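Side-chain contacts in beta-L-arabinobiosidase (Bacteroides thetaiotaomicron, PDB 5MQR), which probably hydrolyses glycosidic bonds in plant pectin as a beta-L-arabinobiosidase, and may also have sialidase activity: residues 188-193 and 199-204; 218-223 and 230-235. All blocks are in the same frame, centred on the assembly; numbering follows the deposited sequence.

Both contacts lie in the N-terminal beta-propeller region, with centres about 9 Å apart. Contact 1 pairs strand 186-192 with strand 202-206, the last two strands of a four-stranded antiparallel sheet of the kind that makes a propeller blade. Contact 2 follows later in the chain and packs the loop 218-223 against helix 226-236. The two meet at F203, whose N lies 2.9 Å from P218 O and whose O lies 2.9 Å from F220 N, both probable hydrogen bonds. C232 of contact 2 also touches V189 and I204 of contact 1. A calcium ion lies about 11 Å from the side chain of V189.

Contact 1. Residues 188-193 and 199-204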
ATOM      1  N   VAL A 188      41.893  17.729   0.687  1.00 31.32           N
ATOM      2  CA  VAL A 188      41.632  19.133   0.406  1.00 31.43           C
ATOM      3  C   VAL A 188      40.151  19.416   0.538  1.00 30.69           C
ATOM      4  O   VAL A 188      39.323  18.519   0.440  1.00 30.13           O
ATOM      5  CB  VAL A 188      42.102  19.583  -0.999  1.00 31.44           C
ATOM      6  CG1 VAL A 188      43.611  19.479  -1.102  1.00 32.15           C
ATOM      7  CG2 VAL A 188      41.426  18.787  -2.118  1.00 30.84           C
ATOM      8  N   VAL A 189      39.857  20.690   0.747  1.00 30.84           N
ATOM      9  CA  VAL A 189      38.506  21.206   0.898  1.00 30.39           C
ATOM     10  C   VAL A 189      38.411  22.538   0.176  1.00 30.48           C
ATOM     11  O   VAL A 189      39.409  23.243   0.018  1.00 30.75           O
ATOM     12  CB  VAL A 189      38.128  21.491   2.372  1.00 30.57           C
ATOM     13  CG1 VAL A 189      37.910  20.208   3.145  1.00 30.42           C
ATOM     14  CG2 VAL A 189      39.166  22.372   3.068  1.00 31.49           C
ATOM     15  N   ARG A 190      37.194  22.886  -0.216  1.00 30.17           N
ATOM     16  CA  ARG A 190      36.862  24.257  -0.598  1.00 30.71           C
ATOM     17  C   ARG A 190      35.381  24.530  -0.391  1.00 30.85           C
ATOM     18  O   ARG A 190      34.566  23.616  -0.439  1.00 29.74           O
ATOM     19  CB  ARG A 190      37.270  24.536  -2.045  1.00 30.42           C
ATOM     20  CG  ARG A 190      36.343  23.982  -3.111  1.00 29.57           C
ATOM     21  CD  ARG A 190      37.023  23.979  -4.479  1.00 29.65           C
ATOM     22  NE  ARG A 190      37.561  25.294  -4.816  1.00 30.35           N
ATOM     23  CZ  ARG A 190      38.156  25.600  -5.961  1.00 30.58           C
ATOM     24  NH1 ARG A 190      38.311  24.701  -6.927  1.00 30.58           N
ATOM     25  NH2 ARG A 190      38.594  26.827  -6.140  1.00 31.16           N
ATOM     26  N   GLU A 191      35.047  25.792  -0.153  1.00 32.12           N
ATOM     27  CA  GLU A 191      33.676  26.170   0.069  1.00 32.58           C
ATOM     28  C   GLU A 191      32.968  26.298  -1.266  1.00 32.53           C
ATOM     29  O   GLU A 191      33.544  26.798  -2.228  1.00 32.16           O
ATOM     30  CB  GLU A 191      33.596  27.493   0.819  1.00 33.75           C
ATOM     31  CG  GLU A 191      32.145  27.869   1.134  1.00 34.33           C
ATOM     32  CD  GLU A 191      32.006  28.894   2.233  1.00 35.24           C
ATOM     33  OE1 GLU A 191      33.040  29.383   2.746  1.00 36.84           O
ATOM     34  OE2 GLU A 191      30.854  29.214   2.583  1.00 35.08           O
ATOM     35  N   ILE A 192      31.732  25.826  -1.315  1.00 32.38           N
ATOM     36  CA  ILE A 192      30.819  26.155  -2.393  1.00 33.54           C
ATOM     37  C   ILE A 192      29.855  27.267  -1.918  1.00 34.89           C
ATOM     38  O   ILE A 192      29.184  27.138  -0.896  1.00 33.88           O
ATOM     39  CB  ILE A 192      30.054  24.918  -2.875  1.00 32.91           C
ATOM     40  CG1 ILE A 192      31.028  23.897  -3.490  1.00 32.61           C
ATOM     41  CG2 ILE A 192      28.981  25.319  -3.894  1.00 33.01           C
ATOM     42  CD1 ILE A 192      30.488  22.480  -3.486  1.00 32.18           C
ATOM     43  N   LYS A 193      29.799  28.357  -2.673  1.00 37.62           N
ATOM     44  CA  LYS A 193      29.004  29.538  -2.289  1.00 40.78           C
ATOM     45  C   LYS A 193      27.629  29.565  -2.945  1.00 41.30           C
ATOM     46  O   LYS A 193      27.390  28.861  -3.926  1.00 39.63           O
ATOM     47  CB  LYS A 193      29.814  30.811  -2.545  1.00 42.83           C
ATOM     48  CG  LYS A 193      30.806  31.081  -1.414  1.00 45.22           C
ATOM     49  CD  LYS A 193      32.151  31.604  -1.896  1.00 47.90           C
ATOM     50  CE  LYS A 193      32.710  32.640  -0.916  1.00 50.74           C
ATOM     51  NZ  LYS A 193      34.006  33.218  -1.375  1.00 52.10           N
ATOM     52  N   GLY A 199      35.304  28.938  -3.262  1.00 32.62           N
ATOM     53  CA  GLY A 199      36.384  29.542  -2.496  1.00 32.65           C
ATOM     54  C   GLY A 199      37.713  28.884  -2.803  1.00 32.09           C
ATOM     55  O   GLY A 199      37.777  27.949  -3.619  1.00 30.75           O
ATOM     56  N   PRO A 200      38.796  29.366  -2.158  1.00 32.79           N
ATOM     57  CA  PRO A 200      40.079  28.750  -2.483  1.00 32.97           C
ATOM     58  C   PRO A 200      40.206  27.335  -1.925  1.00 32.47           C
ATOM     59  O   PRO A 200      39.469  26.949  -1.013  1.00 32.17           O
ATOM     60  CB  PRO A 200      41.124  29.710  -1.886  1.00 34.02           C
ATOM     61  CG  PRO A 200      40.381  30.971  -1.533  1.00 34.49           C
ATOM     62  CD  PRO A 200      38.951  30.568  -1.314  1.00 33.73           C
ATOM     63  N   ILE A 201      41.093  26.560  -2.545  1.00 32.12           N
ATOM     64  CA  ILE A 201      41.392  25.217  -2.102  1.00 32.07           C
ATOM     65  C   ILE A 201      42.378  25.267  -0.940  1.00 32.53           C
ATOM     66  O   ILE A 201      43.382  25.966  -1.007  1.00 33.14           O
ATOM     67  CB  ILE A 201      41.992  24.347  -3.228  1.00 31.69           C
ATOM     68  CG1 ILE A 201      40.996  24.231  -4.389  1.00 30.98           C
ATOM     69  CG2 ILE A 201      42.330  22.947  -2.688  1.00 31.27           C
ATOM     70  CD1 ILE A 201      41.595  23.679  -5.656  1.00 30.82           C
ATOM     71  N   TYR A 202      42.071  24.521   0.117  1.00 32.20           N
ATOM     72  CA  TYR A 202      43.008  24.315   1.201  1.00 33.08           C
ATOM     73  C   TYR A 202      43.142  22.827   1.538  1.00 32.73           C
ATOM     74  O   TYR A 202      42.249  22.023   1.262  1.00 31.89           O
ATOM     75  CB  TYR A 202      42.567  25.053   2.461  1.00 33.66           C
ATOM     76  CG  TYR A 202      42.371  26.541   2.314  1.00 34.58           C
ATOM     77  CD1 TYR A 202      41.141  27.068   1.893  1.00 34.51           C
ATOM     78  CD2 TYR A 202      43.382  27.433   2.647  1.00 35.51           C
ATOM     79  CE1 TYR A 202      40.949  28.441   1.770  1.00 35.24           C
ATOM     80  CE2 TYR A 202      43.194  28.797   2.529  1.00 36.30           C
ATOM     81  CZ  TYR A 202      41.978  29.293   2.092  1.00 36.02           C
ATOM     82  OH  TYR A 202      41.803  30.643   1.986  1.00 37.03           O
ATOM     83  N   PHE A 203      44.267  22.490   2.154  1.00 33.31           N
ATOM     84  CA  PHE A 203      44.439  21.207   2.786  1.00 33.20           C
ATOM     85  C   PHE A 203      43.815  21.211   4.177  1.00 34.08           C
ATOM     86  O   PHE A 203      44.024  22.128   4.976  1.00 34.64           O
ATOM     87  CB  PHE A 203      45.912  20.851   2.912  1.00 33.69           C
ATOM     88  CG  PHE A 203      46.477  20.210   1.694  1.00 33.20           C
ATOM     89  CD1 PHE A 203      46.416  18.835   1.536  1.00 32.55           C
ATOM     90  CD2 PHE A 203      47.062  20.979   0.706  1.00 33.40           C
ATOM     91  CE1 PHE A 203      46.934  18.228   0.425  1.00 32.31           C
ATOM     92  CE2 PHE A 203      47.587  20.384  -0.421  1.00 33.18           C
ATOM     93  CZ  PHE A 203      47.525  19.004  -0.562  1.00 32.90           C
ATOM     94  N   ILE A 204      43.062  20.159   4.448  1.00 33.91           N
ATOM     95  CA  ILE A 204      42.509  19.897   5.762  1.00 34.60           C
ATOM     96  C   ILE A 204      43.273  18.757   6.495  1.00 35.52           C
ATOM     97  O   ILE A 204      43.244  18.685   7.730  1.00 35.55           O
ATOM     98  CB  ILE A 204      40.993  19.610   5.652  1.00 33.62           C
ATOM     99  CG1 ILE A 204      40.320  19.665   7.030  1.00 34.12           C
ATOM    100  CG2 ILE A 204      40.719  18.265   5.001  1.00 32.89           C
ATOM    101  CD1 ILE A 204      38.796  19.665   7.001  1.00 33.42           C
TER
HETATM  102  O   HOH W   1      37.194  27.602   0.080  1.00 26.82           O
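R190 reaches across the hairpin and grips the backbone of G199. Its CB lies 3.4 Å from P200 O. CG sits between the backbone N and the carbonyl carbon (chi1 78°), and a bend at chi3 turns the head toward G199. R190 CD passes I201 CG1 at 4.0 Å. R190 NE and NH2 then both donate to G199 O, each at 2.9 Å, and this oxygen lies in the guanidinium plane. I201 CG1 rests over one face of the guanidinium, 3.5 Å from R190 CZ. NH1 runs past I201 CD1 and bonds V122 O. With an alanine at this position, G199 O would probably lose both of its side-chain donors, V122 O its bond to NH1, and I201 the flat group it packs on. G199 N in turn donates to E191 O. A water joins E191 N to P200 O. Further along, V189 and Y202 form the antiparallel hydrogen-bonded pair, and V188 CG1 makes a CH-pi contact over the F203 face, 3.8 Å from the centroid. V189 CG1 meets I204 CG2. Helix 226-236 packs on V189 and I204, while strand 120-123 touches V188 and R190. Strand 163-170 flanks strand 186-192, and strand 148-157 lies beyond it, giving the four-stranded order of a propeller-type blade.

Contact 2. Residues 218-223 and 230-235; sequences PYFKKS and KACQEI
F220 packs against C232, and this is the tight part of the contact. F220 CD2 comes to 3.4 Å from C232 CB, and CE2 of the same ring is close behind. The approach to the ring is oblique. C232 SG makes a sulfur-aromatic contact, 4.8 Å from the F220 centroid and 44° off the ring normal. CB of F220 points toward the helix, and chi1 of 80° sets CG between the backbone N and the carbonyl carbon, which brings the CD2-CE2 side of the ring to C232. Both residues are buried. The lysine and glutamine side is looser. Q233 OE1 sits at the edge of the F220 ring, in its plane, 3.8 Å from F220 CZ. The ring and amide planes are 46° apart. A bend at chi2 folds the Q233 amide back toward the loop, and its NE2 bonds D237 OD1, which limits how the amide can turn. K221 is exposed. Its CG lies over one face of the F220 ring, near the rim, and its chain bends so that K221 NZ ends 3.4 Å from Q233 OE1. The contact joins a 3-10 turn, 220-222, to the helix that follows it. V229 and L236 of helix 226-236 also touch F220. Strand 202-206 touches both parts: Y202 meets F220, I204 meets C232, and F203 bonds the backbone of P218 and F220. The loop thus touches both strand 202-206, the outermost strand of its sheet, and helix 226-236.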
ATOM      1  N   PRO A 218      47.414  26.176   0.539  1.00 39.82           N
ATOM      2  CA  PRO A 218      47.664  26.413   1.965  1.00 40.08           C
ATOM      3  C   PRO A 218      46.802  25.569   2.895  1.00 39.06           C
ATOM      4  O   PRO A 218      45.792  24.971   2.489  1.00 38.20           O
ATOM      5  CB  PRO A 218      47.412  27.923   2.144  1.00 40.92           C
ATOM      6  CG  PRO A 218      46.619  28.351   0.948  1.00 40.74           C
ATOM      7  CD  PRO A 218      46.887  27.370  -0.156  1.00 40.16           C
ATOM      8  N   TYR A 219      47.246  25.489   4.140  1.00 39.40           N
ATOM      9  CA  TYR A 219      46.501  24.814   5.191  1.00 38.99           C
ATOM     10  C   TYR A 219      45.241  25.615   5.530  1.00 38.58           C
ATOM     11  O   TYR A 219      45.251  26.845   5.507  1.00 38.73           O
ATOM     12  CB  TYR A 219      47.399  24.663   6.406  1.00 40.14           C
ATOM     13  CG  TYR A 219      46.850  23.837   7.536  1.00 40.20           C
ATOM     14  CD1 TYR A 219      46.440  22.531   7.337  1.00 39.49           C
ATOM     15  CD2 TYR A 219      46.807  24.357   8.820  1.00 41.23           C
ATOM     16  CE1 TYR A 219      45.964  21.773   8.384  1.00 40.19           C
ATOM     17  CE2 TYR A 219      46.342  23.612   9.875  1.00 41.62           C
ATOM     18  CZ  TYR A 219      45.924  22.328   9.662  1.00 41.26           C
ATOM     19  OH  TYR A 219      45.450  21.618  10.733  1.00 42.93           O
ATOM     20  N   PHE A 220      44.161  24.915   5.835  1.00 37.88           N
ATOM     21  CA  PHE A 220      42.859  25.563   5.978  1.00 38.16           C
ATOM     22  C   PHE A 220      42.830  26.665   7.047  1.00 39.47           C
ATOM     23  O   PHE A 220      42.079  27.612   6.916  1.00 38.90           O
ATOM     24  CB  PHE A 220      41.736  24.539   6.210  1.00 36.93           C
ATOM     25  CG  PHE A 220      41.633  24.030   7.629  1.00 37.09           C
ATOM     26  CD1 PHE A 220      42.388  22.942   8.054  1.00 36.97           C
ATOM     27  CD2 PHE A 220      40.747  24.621   8.532  1.00 37.47           C
ATOM     28  CE1 PHE A 220      42.287  22.466   9.353  1.00 37.46           C
ATOM     29  CE2 PHE A 220      40.624  24.142   9.836  1.00 37.81           C
ATOM     30  CZ  PHE A 220      41.402  23.068  10.251  1.00 37.81           C
ATOM     31  N   LYS A 221      43.663  26.545   8.078  1.00 40.95           N
ATOM     32  CA  LYS A 221      43.707  27.544   9.123  1.00 42.82           C
ATOM     33  C   LYS A 221      44.283  28.886   8.654  1.00 43.99           C
ATOM     34  O   LYS A 221      44.217  29.852   9.393  1.00 44.38           O
ATOM     35  CB  LYS A 221      44.481  27.032  10.346  1.00 44.17           C
ATOM     36  CG  LYS A 221      43.798  25.887  11.106  1.00 44.38           C
ATOM     37  CD  LYS A 221      44.352  25.778  12.536  1.00 45.86           C
ATOM     38  CE  LYS A 221      44.562  24.348  13.033  1.00 46.06           C
ATOM     39  NZ  LYS A 221      43.468  23.814  13.867  1.00 45.78           N
ATOM     40  N   LYS A 222      44.844  28.958   7.450  1.00 44.18           N
ATOM     41  CA  LYS A 222      45.388  30.220   6.958  1.00 45.86           C
ATOM     42  C   LYS A 222      44.331  31.117   6.346  1.00 44.48           C
ATOM     43  O   LYS A 222      44.598  32.301   6.136  1.00 44.35           O
ATOM     44  CB  LYS A 222      46.501  29.986   5.939  1.00 47.73           C
ATOM     45  CG  LYS A 222      47.667  29.172   6.483  1.00 49.54           C
ATOM     46  CD  LYS A 222      48.565  29.977   7.409  1.00 51.89           C
ATOM     47  CE  LYS A 222      48.851  29.208   8.697  1.00 53.31           C
ATOM     48  NZ  LYS A 222      50.100  29.726   9.300  1.00 54.65           N
ATOM     49  N   SER A 223      43.156  30.571   6.044  1.00 42.49           N
ATOM     50  CA  SER A 223      42.050  31.390   5.553  1.00 42.28           C
ATOM     51  C   SER A 223      41.711  32.481   6.550  1.00 43.44           C
ATOM     52  O   SER A 223      41.673  32.237   7.748  1.00 43.22           O
ATOM     53  CB  SER A 223      40.793  30.552   5.321  1.00 40.79           C
ATOM     54  OG  SER A 223      39.723  31.335   4.825  1.00 40.13           O
ATOM     55  N   LYS A 230      36.062  27.453  10.973  1.00 38.39           N
ATOM     56  CA  LYS A 230      35.171  26.736  11.903  1.00 39.15           C
ATOM     57  C   LYS A 230      34.460  25.566  11.243  1.00 37.09           C
ATOM     58  O   LYS A 230      34.282  24.532  11.876  1.00 36.29           O
ATOM     59  CB  LYS A 230      34.122  27.673  12.578  1.00 41.27           C
ATOM     60  CG  LYS A 230      34.665  28.408  13.802  1.00 44.41           C
ATOM     61  CD  LYS A 230      33.852  29.633  14.286  1.00 46.57           C
ATOM     62  CE  LYS A 230      34.828  30.701  14.807  1.00 49.25           C
ATOM     63  NZ  LYS A 230      34.235  31.866  15.545  1.00 51.48           N
ATOM     64  N   ALA A 231      34.024  25.760   9.998  1.00 35.92           N
ATOM     65  CA  ALA A 231      33.327  24.731   9.230  1.00 34.60           C
ATOM     66  C   ALA A 231      34.225  23.511   8.982  1.00 33.81           C
ATOM     67  O   ALA A 231      33.763  22.366   9.103  1.00 32.74           O
ATOM     68  CB  ALA A 231      32.798  25.290   7.904  1.00 34.10           C
ATOM     69  N   CYS A 232      35.484  23.773   8.639  1.00 33.69           N
ATOM     70  CA  CYS A 232      36.466  22.723   8.452  1.00 33.75           C
ATOM     71  C   CYS A 232      36.760  22.029   9.778  1.00 34.32           C
ATOM     72  O   CYS A 232      36.810  20.804   9.836  1.00 34.05           O
ATOM     73  CB  CYS A 232      37.753  23.267   7.852  1.00 34.16           C
ATOM     74  SG  CYS A 232      37.570  23.881   6.158  1.00 34.28           S
ATOM     75  N   GLN A 233      36.911  22.804  10.845  1.00 35.02           N
ATOM     76  CA  GLN A 233      37.177  22.239  12.163  1.00 35.28           C
ATOM     77  C   GLN A 233      36.070  21.279  12.628  1.00 34.64           C
ATOM     78  O   GLN A 233      36.359  20.307  13.333  1.00 34.33           O
ATOM     79  CB  GLN A 233      37.394  23.359  13.200  1.00 36.10           C
ATOM     80  CG  GLN A 233      37.962  22.878  14.537  1.00 36.61           C
ATOM     81  CD  GLN A 233      39.289  22.150  14.364  1.00 36.55           C
ATOM     82  OE1 GLN A 233      40.227  22.703  13.816  1.00 36.95           O
ATOM     83  NE2 GLN A 233      39.359  20.905  14.803  1.00 36.40           N
ATOM     84  N   GLU A 234      34.822  21.565  12.239  1.00 34.04           N
ATOM     85  CA  GLU A 234      33.677  20.693  12.520  1.00 33.64           C
ATOM     86  C   GLU A 234      33.794  19.334  11.839  1.00 33.03           C
ATOM     87  O   GLU A 234      33.287  18.343  12.365  1.00 32.53           O
ATOM     88  CB  GLU A 234      32.350  21.310  12.038  1.00 33.44           C
ATOM     89  CG  GLU A 234      31.822  22.466  12.877  1.00 34.31           C
ATOM     90  CD  GLU A 234      30.672  23.208  12.213  1.00 34.03           C
ATOM     91  OE1 GLU A 234      29.968  22.644  11.345  1.00 32.89           O
ATOM     92  OE2 GLU A 234      30.473  24.384  12.569  1.00 35.40           O
ATOM     93  N   ILE A 235      34.386  19.300  10.646  1.00 32.56           N
ATOM     94  CA  ILE A 235      34.599  18.047   9.947  1.00 31.91           C
ATOM     95  C   ILE A 235      35.550  17.199  10.771  1.00 32.25           C
ATOM     96  O   ILE A 235      35.243  16.043  11.053  1.00 31.60           O
ATOM     97  CB  ILE A 235      35.178  18.257   8.550  1.00 31.79           C
ATOM     98  CG1 ILE A 235      34.121  18.912   7.647  1.00 31.47           C
ATOM     99  CG2 ILE A 235      35.649  16.931   7.964  1.00 31.27           C
ATOM    100  CD1 ILE A 235      34.705  19.549   6.406  1.00 31.41           C
TER